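Local coordinates for protein Obg-like ATPase 1 (Schizosaccharomyces pombe, PDB 1NI3) that hydrolyses ATP, and GTP less efficiently, and negatively regulates the G2/M transition of the cell cycle, at residues 199-204 against 256-261. Numbering follows the deposited sequence.
Sequences TKQPIR and NSPGDT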
# COMPACT_ATOMS: atom_id res chain seq x y z
N THR A 199 -5.44 -22.73 -12.07
CA THR A 199 -4.14 -22.10 -12.03
C THR A 199 -3.60 -22.03 -10.61
O THR A 199 -2.39 -22.03 -10.40
CB THR A 199 -4.22 -20.69 -12.62
OG1 THR A 199 -5.16 -20.69 -13.71
CG2 THR A 199 -2.87 -20.26 -13.14
N LYS A 200 -4.51 -21.95 -9.64
CA LYS A 200 -4.16 -21.88 -8.22
C LYS A 200 -3.22 -20.74 -7.85
O LYS A 200 -2.30 -20.92 -7.04
CB LYS A 200 -3.55 -23.21 -7.77
CG LYS A 200 -4.55 -24.33 -7.61
CD LYS A 200 -3.98 -25.49 -6.81
CE LYS A 200 -5.08 -26.41 -6.32
NZ LYS A 200 -6.10 -25.61 -5.57
N GLN A 201 -3.45 -19.57 -8.44
CA GLN A 201 -2.65 -18.37 -8.17
C GLN A 201 -3.52 -17.13 -7.89
O GLN A 201 -4.62 -17.01 -8.43
CB GLN A 201 -1.73 -18.06 -9.34
CG GLN A 201 -0.45 -18.88 -9.36
CD GLN A 201 0.70 -18.14 -10.02
OE1 GLN A 201 1.12 -17.08 -9.56
NE2 GLN A 201 1.23 -18.71 -11.11
N PRO A 202 -3.03 -16.20 -7.06
CA PRO A 202 -3.80 -15.00 -6.75
C PRO A 202 -4.24 -14.26 -8.01
O PRO A 202 -3.46 -14.06 -8.93
CB PRO A 202 -2.86 -14.18 -5.87
CG PRO A 202 -1.51 -14.74 -6.17
CD PRO A 202 -1.76 -16.21 -6.32
N ILE A 203 -5.52 -13.88 -8.03
CA ILE A 203 -6.13 -13.20 -9.17
C ILE A 203 -5.33 -11.99 -9.67
O ILE A 203 -5.32 -11.68 -10.87
CB ILE A 203 -7.59 -12.76 -8.83
CG1 ILE A 203 -8.45 -12.81 -10.09
CG2 ILE A 203 -7.60 -11.37 -8.23
CD1 ILE A 203 -8.71 -14.23 -10.58
N ARG A 204 -4.64 -11.30 -8.76
CA ARG A 204 -3.88 -10.13 -9.15
C ARG A 204 -2.74 -10.51 -10.10
O ARG A 204 -2.10 -9.63 -10.68
CB ARG A 204 -3.30 -9.45 -7.92
CG ARG A 204 -2.21 -10.20 -7.22
CD ARG A 204 -1.53 -9.27 -6.24
NE ARG A 204 -0.44 -9.91 -5.54
CZ ARG A 204 -0.59 -10.67 -4.46
NH1 ARG A 204 -1.81 -10.88 -3.96
NH2 ARG A 204 0.46 -11.23 -3.88
N ASN A 256 5.45 -18.74 -6.54
CA ASN A 256 4.11 -18.80 -5.96
C ASN A 256 3.42 -17.45 -5.98
O ASN A 256 2.19 -17.36 -6.06
CB ASN A 256 4.20 -19.28 -4.52
CG ASN A 256 4.60 -20.74 -4.41
OD1 ASN A 256 3.81 -21.63 -4.73
ND2 ASN A 256 5.84 -20.99 -4.00
N SER A 257 4.22 -16.41 -5.89
CA SER A 257 3.71 -15.06 -5.91
C SER A 257 4.85 -14.23 -6.45
O SER A 257 5.49 -13.48 -5.73
CB SER A 257 3.34 -14.61 -4.50
OG SER A 257 2.19 -13.79 -4.54
N PRO A 258 5.11 -14.37 -7.76
CA PRO A 258 6.19 -13.64 -8.42
C PRO A 258 5.91 -12.15 -8.55
O PRO A 258 4.75 -11.73 -8.64
CB PRO A 258 6.28 -14.33 -9.77
CG PRO A 258 4.85 -14.70 -10.04
CD PRO A 258 4.40 -15.24 -8.71
N GLY A 259 6.98 -11.37 -8.55
CA GLY A 259 6.86 -9.93 -8.70
C GLY A 259 6.75 -9.19 -7.39
O GLY A 259 7.29 -8.09 -7.25
N ASP A 260 6.06 -9.78 -6.43
CA ASP A 260 5.86 -9.15 -5.14
C ASP A 260 7.17 -8.78 -4.44
O ASP A 260 8.12 -9.55 -4.40
CB ASP A 260 5.03 -10.07 -4.26
CG ASP A 260 3.69 -10.37 -4.88
OD1 ASP A 260 2.89 -9.42 -5.07
OD2 ASP A 260 3.43 -11.55 -5.20
N THR A 261 7.19 -7.56 -3.91
CA THR A 261 8.36 -7.05 -3.23
C THR A 261 8.70 -7.82 -1.98
O THR A 261 7.81 -8.19 -1.20
CB THR A 261 8.16 -5.60 -2.81
OG1 THR A 261 7.69 -4.84 -3.92
CG2 THR A 261 9.47 -5.02 -2.29
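A salt bridge between R204 and D260 joins two loops of the OBG-type G domain. The 199-204 segment lies at the exit of helix 179-199. The 256-261 segment leads from helix 246-254 into strand 262-265. R204 and D260 reach out from opposite directions. The arginine chain runs extended from CG to NE, which carries its guanidinium across to the aspartate. The carboxylate sits at the guanidinium edge, with the two planes 69° apart. R204 NH2 is 3.3 Å from D260 OD1 and gives weak hydrogen bonds to both carboxylate oxygens. R204 NE adds another weak one to D260 OD1 at 3.4 Å. D260 OD2 also accepts S257 OG at 2.6 Å, on its syn side and 33° out of the carboxylate plane, and forms a salt bridge with K205. Two basic side chains around one carboxylate would probably favour its charged form. Replacing D260 by alanine removes the carboxylate, which is likely to leave R204 and K205 without this anionic mate and the S257 hydroxyl without this acceptor.

The contact lies beside strand 227-232 of the P-loop NTPase core, which runs parallel to 118-124 and 262-265. The side chains of R204, S257 and D260 touch it. Nearer helix 179-199, P202 CG lies 4.2 Å from S257 OG. Q201 OE1 comes within 3.9 Å of P258 CD, while the Q201 side chain also touches Y195 of that helix.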